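Local coordinates for protein heavy metal cation tricomponent efflux pump ZneA(CzcA-like) (Cupriavidus metallidurans, PDB 4K0J) that exports zinc ions in exchange for protons, as the inner-membrane RND component of a tricomponent heavy-metal efflux pump, at residues Pro35-Pro40 with Pro383-Ser388; Ile375-Phe380 with Ala465-Phe470. One frame throughout, in Å; residues are numbered along the deposited sequence.

Interaction 1. Residues Pro35-Pro40 with Pro383-Ser388; sequences PLEAYP and PANLLS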
# COMPACT_ATOMS: atom_id res chain seq x y z
N PRO C 35 -20.23 1.55 13.54
CA PRO C 35 -20.30 0.13 13.20
C PRO C 35 -20.69 -0.75 14.39
O PRO C 35 -20.13 -0.62 15.47
CB PRO C 35 -18.88 -0.19 12.75
CG PRO C 35 -18.03 0.79 13.48
CD PRO C 35 -18.84 2.05 13.57
N LEU C 36 -21.64 -1.65 14.16
CA LEU C 36 -22.06 -2.59 15.19
C LEU C 36 -21.17 -3.82 15.20
O LEU C 36 -21.05 -4.52 14.19
CB LEU C 36 -23.51 -3.02 14.97
CG LEU C 36 -24.59 -2.10 15.54
CD1 LEU C 36 -25.96 -2.61 15.14
CD2 LEU C 36 -24.46 -2.02 17.06
N GLU C 37 -20.55 -4.08 16.34
CA GLU C 37 -19.74 -5.27 16.52
C GLU C 37 -20.17 -6.02 17.77
O GLU C 37 -19.95 -5.55 18.89
CB GLU C 37 -18.26 -4.90 16.57
CG GLU C 37 -17.76 -4.25 15.29
CD GLU C 37 -16.28 -3.95 15.33
OE1 GLU C 37 -15.60 -4.44 16.25
OE2 GLU C 37 -15.80 -3.21 14.43
N ALA C 38 -20.79 -7.17 17.59
CA ALA C 38 -21.30 -7.97 18.70
C ALA C 38 -20.27 -8.99 19.15
O ALA C 38 -20.23 -9.38 20.31
CB ALA C 38 -22.60 -8.65 18.32
N TYR C 39 -19.46 -9.45 18.20
CA TYR C 39 -18.37 -10.36 18.50
C TYR C 39 -17.17 -9.86 17.74
O TYR C 39 -17.01 -10.16 16.56
CB TYR C 39 -18.73 -11.78 18.04
CG TYR C 39 -17.90 -12.87 18.68
CD1 TYR C 39 -18.45 -13.73 19.62
CD2 TYR C 39 -16.56 -13.05 18.35
CE1 TYR C 39 -17.71 -14.72 20.21
CE2 TYR C 39 -15.80 -14.04 18.94
CZ TYR C 39 -16.38 -14.87 19.87
OH TYR C 39 -15.64 -15.87 20.47
N PRO C 40 -16.32 -9.07 18.41
CA PRO C 40 -15.17 -8.39 17.81
C PRO C 40 -14.27 -9.37 17.08
O PRO C 40 -14.16 -10.51 17.52
CB PRO C 40 -14.44 -7.82 19.03
CG PRO C 40 -15.48 -7.69 20.07
CD PRO C 40 -16.41 -8.83 19.86
N PRO C 383 -15.11 1.45 16.87
CA PRO C 383 -16.38 0.73 16.72
C PRO C 383 -17.22 0.79 17.99
O PRO C 383 -16.79 1.34 19.00
CB PRO C 383 -15.93 -0.72 16.48
CG PRO C 383 -14.61 -0.81 17.16
CD PRO C 383 -13.96 0.53 16.93
N ALA C 384 -18.42 0.23 17.92
CA ALA C 384 -19.30 0.15 19.08
C ALA C 384 -19.43 -1.30 19.54
O ALA C 384 -20.47 -1.94 19.32
CB ALA C 384 -20.65 0.73 18.75
N ASN C 385 -18.38 -1.82 20.15
CA ASN C 385 -18.42 -3.14 20.78
C ASN C 385 -19.54 -3.24 21.80
O ASN C 385 -19.50 -2.61 22.85
CB ASN C 385 -17.09 -3.44 21.46
CG ASN C 385 -16.16 -4.26 20.60
OD1 ASN C 385 -16.43 -4.52 19.43
ND2 ASN C 385 -15.04 -4.69 21.18
N LEU C 386 -20.54 -4.05 21.50
CA LEU C 386 -21.65 -4.26 22.41
C LEU C 386 -21.20 -5.04 23.63
O LEU C 386 -21.71 -4.83 24.73
CB LEU C 386 -22.78 -4.99 21.69
CG LEU C 386 -23.22 -4.31 20.39
CD1 LEU C 386 -23.91 -5.30 19.48
CD2 LEU C 386 -24.12 -3.12 20.68
N LEU C 387 -20.24 -5.95 23.45
CA LEU C 387 -19.72 -6.76 24.54
C LEU C 387 -19.05 -5.91 25.62
O LEU C 387 -19.07 -6.27 26.80
CB LEU C 387 -18.71 -7.79 24.03
CG LEU C 387 -19.26 -9.01 23.29
CD1 LEU C 387 -18.17 -10.05 23.08
CD2 LEU C 387 -20.45 -9.60 24.02
N SER C 388 -18.46 -4.79 25.21
CA SER C 388 -17.74 -3.94 26.15
C SER C 388 -18.54 -2.70 26.56
O SER C 388 -18.32 -2.14 27.63
CB SER C 388 -16.37 -3.54 25.58
OG SER C 388 -16.50 -2.62 24.52
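Two backbone hydrogen bonds join Pro35-Pro40 to Pro383-Ser388. Ala384 N donates to Pro35 O at 3.1 Å. Leu386 N donates to Glu37 O, with an N-H...O angle of 164°. Glu37 O also receives a CA-H...O contact from Asn385 CA. Leu36 pairs with Ala384 and Glu37 with Asn385, which makes a short two-stranded parallel sheet.

On the face of Glu37 and Asn385, the carboxylate lies against the Pro383 ring, through CD and both oxygens. The Glu37 chain is extended beyond CG (chi2 -178°), which carries the carboxylate to that ring. Glu37 OE1 and Asn385 OD1 are 3.3 Å apart, but both are acceptors and no bond joins them. Their carboxylate and amide planes are turned 65° apart. The Asn385 amide is also packed against Pro40 CG. Its ND2 makes weak hydrogen bonds to Lys459 O and Leu460 O, which probably help to orient the amide.

Leu36 CD2 meets Leu386 CD2 at 3.8 Å on the other face. Leu386 CD1 touches Ala38 CB. Further along, Leu387 CD1 rests on Pro40 CD at 3.9 Å.

Strand 384-385 leads directly into helix 386-389. Asn385 holds the N-cap position, but its side chain makes no capping bond. Asn291 ND2 bonds to Leu36 O of strand 36-37. Helix 323-353 packs on Ala38 and Leu386, and Pro463 of helix 463-479 touches Pro383 and Asn385.

Interaction 2. Residues Ile375-Phe380 with Ala465-Phe470; sequences ILMHHF and AFAVGF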
# COMPACT_ATOMS: atom_id res chain seq x y z
N ILE C 375 -19.24 10.84 19.36
CA ILE C 375 -18.57 11.73 18.41
C ILE C 375 -17.07 11.47 18.35
O ILE C 375 -16.48 11.38 17.27
CB ILE C 375 -18.86 13.22 18.75
CG1 ILE C 375 -17.89 14.14 18.01
CG2 ILE C 375 -18.79 13.46 20.25
CD1 ILE C 375 -18.15 15.61 18.23
N LEU C 376 -16.44 11.33 19.52
CA LEU C 376 -15.01 11.08 19.59
C LEU C 376 -14.66 9.69 19.08
O LEU C 376 -13.55 9.45 18.61
CB LEU C 376 -14.51 11.28 21.02
CG LEU C 376 -14.77 12.67 21.58
CD1 LEU C 376 -14.07 12.86 22.91
CD2 LEU C 376 -14.35 13.74 20.58
N MET C 377 -15.62 8.77 19.18
CA MET C 377 -15.43 7.43 18.64
C MET C 377 -15.80 7.43 17.16
O MET C 377 -15.36 6.57 16.41
CB MET C 377 -16.28 6.41 19.39
CG MET C 377 -15.87 6.22 20.84
SD MET C 377 -16.74 4.85 21.60
CE MET C 377 -18.42 5.22 21.12
N HIS C 378 -16.60 8.41 16.77
CA HIS C 378 -16.99 8.55 15.37
C HIS C 378 -15.83 9.07 14.54
O HIS C 378 -15.65 8.67 13.39
CB HIS C 378 -18.19 9.50 15.25
CG HIS C 378 -18.70 9.64 13.85
ND1 HIS C 378 -18.12 10.49 12.93
CD2 HIS C 378 -19.74 9.06 13.21
CE1 HIS C 378 -18.78 10.42 11.79
NE2 HIS C 378 -19.77 9.55 11.93
N HIS C 379 -15.04 9.97 15.12
CA HIS C 379 -13.94 10.59 14.38
C HIS C 379 -12.61 9.86 14.55
O HIS C 379 -11.71 10.02 13.73
CB HIS C 379 -13.81 12.07 14.75
CG HIS C 379 -14.97 12.91 14.30
ND1 HIS C 379 -15.16 13.26 12.98
CD2 HIS C 379 -16.00 13.45 14.98
CE1 HIS C 379 -16.26 13.99 12.87
NE2 HIS C 379 -16.79 14.12 14.07
N PHE C 380 -12.49 9.06 15.60
CA PHE C 380 -11.33 8.18 15.75
C PHE C 380 -11.65 6.84 15.09
O PHE C 380 -10.81 5.93 15.06
CB PHE C 380 -10.97 7.99 17.23
CG PHE C 380 -9.55 7.53 17.47
CD1 PHE C 380 -8.52 8.45 17.57
CD2 PHE C 380 -9.25 6.18 17.60
CE1 PHE C 380 -7.21 8.02 17.79
CE2 PHE C 380 -7.95 5.75 17.81
CZ PHE C 380 -6.93 6.67 17.91
N ALA C 465 -12.34 1.09 26.73
CA ALA C 465 -11.35 2.00 27.29
C ALA C 465 -11.52 3.40 26.73
O ALA C 465 -11.51 4.39 27.47
CB ALA C 465 -9.95 1.48 27.01
N PHE C 466 -11.71 3.48 25.42
CA PHE C 466 -11.89 4.76 24.76
C PHE C 466 -13.23 5.40 25.12
O PHE C 466 -13.28 6.56 25.50
CB PHE C 466 -11.78 4.61 23.25
CG PHE C 466 -10.38 4.40 22.76
CD1 PHE C 466 -9.46 5.43 22.81
CD2 PHE C 466 -9.98 3.17 22.25
CE1 PHE C 466 -8.16 5.24 22.36
CE2 PHE C 466 -8.69 2.98 21.80
CZ PHE C 466 -7.78 4.02 21.85
N ALA C 467 -14.30 4.62 24.99
CA ALA C 467 -15.64 5.11 25.30
C ALA C 467 -15.68 5.68 26.71
O ALA C 467 -16.17 6.78 26.93
CB ALA C 467 -16.65 3.98 25.16
N VAL C 468 -15.13 4.93 27.65
CA VAL C 468 -15.06 5.36 29.04
C VAL C 468 -14.20 6.60 29.19
O VAL C 468 -14.57 7.51 29.92
CB VAL C 468 -14.54 4.23 29.96
CG1 VAL C 468 -14.14 4.79 31.31
CG2 VAL C 468 -15.60 3.15 30.12
N GLY C 469 -13.07 6.65 28.50
CA GLY C 469 -12.20 7.82 28.56
C GLY C 469 -12.93 9.09 28.13
O GLY C 469 -13.05 10.05 28.90
N PHE C 470 -13.41 9.07 26.89
CA PHE C 470 -14.12 10.20 26.31
C PHE C 470 -15.32 10.61 27.16
O PHE C 470 -15.48 11.78 27.48
CB PHE C 470 -14.60 9.85 24.90
CG PHE C 470 -13.52 9.34 24.00
CD1 PHE C 470 -12.22 9.82 24.11
CD2 PHE C 470 -13.79 8.37 23.05
CE1 PHE C 470 -11.23 9.34 23.28
CE2 PHE C 470 -12.80 7.88 22.22
CZ PHE C 470 -11.52 8.37 22.34
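The Phe470 ring is covered on one face by Leu376 CB, a CH-pi contact 3.8 Å from the ring centroid. The opposite face carries Phe466 O, a backbone oxygen of the same helix. It lies toward the rim of the ring. Met377 CG comes in at the edge, near the ring plane, and is 3.7 Å from Phe470 CD2. The rings of Phe380 and Phe466 also meet. Their centroids are 5.5 Å apart and their planes meet at 32°, an oblique pairing with Phe380 CE2 closest to Phe466 CZ.

This is packing between two predicted transmembrane helices of an RND transporter. The axes of segments 375-379 and 465-470 come within 9.9 Å, and their N-to-C directions are 133° apart, a steep crossing nearer antiparallel than parallel. The touching side chains are apolar, and no hydrogen bond crosses between the segments.

Leu376 CD1 touches Phe470 CB and CG, where the ring joins its chain. Met377 CG is anti to the carbonyl carbon and SD continues the chain in extended form (chi2 -172°), which brings SD to 3.7 Å from Ala467 CB. Leu376 and Phe380 are on the protein surface, while Met377 is buried. Phe466 also meets the ring of Phe451 and the side chain of Ile382. On helix 365-379, Ile375 touches Tyr26 and His378 touches Ala30, both on helix 13-31.

In the fold
Interactions 1 and 2 have centres about 13 Å apart and adjoin in sequence. Helix 365-379, which supplies one side of interaction 2, is followed by strand 384-385 of interaction 1. Ile382, in the short link between them, touches Phe466 of interaction 2. Helix 463-479 serves both places: its Pro463 packs on Pro383 and Asn385, and its 465-470 segment packs on Leu376, Met377 and Phe380. The centre of interaction 1 lies about 13 Å from the centre of the chain, whereas interaction 2 is a surface contact centred about 24 Å from it. Interaction 2 joins the end of helix 365-379 to helix 463-479, and interaction 1 pairs the chain just after that helix with the strand that follows helix 13-31.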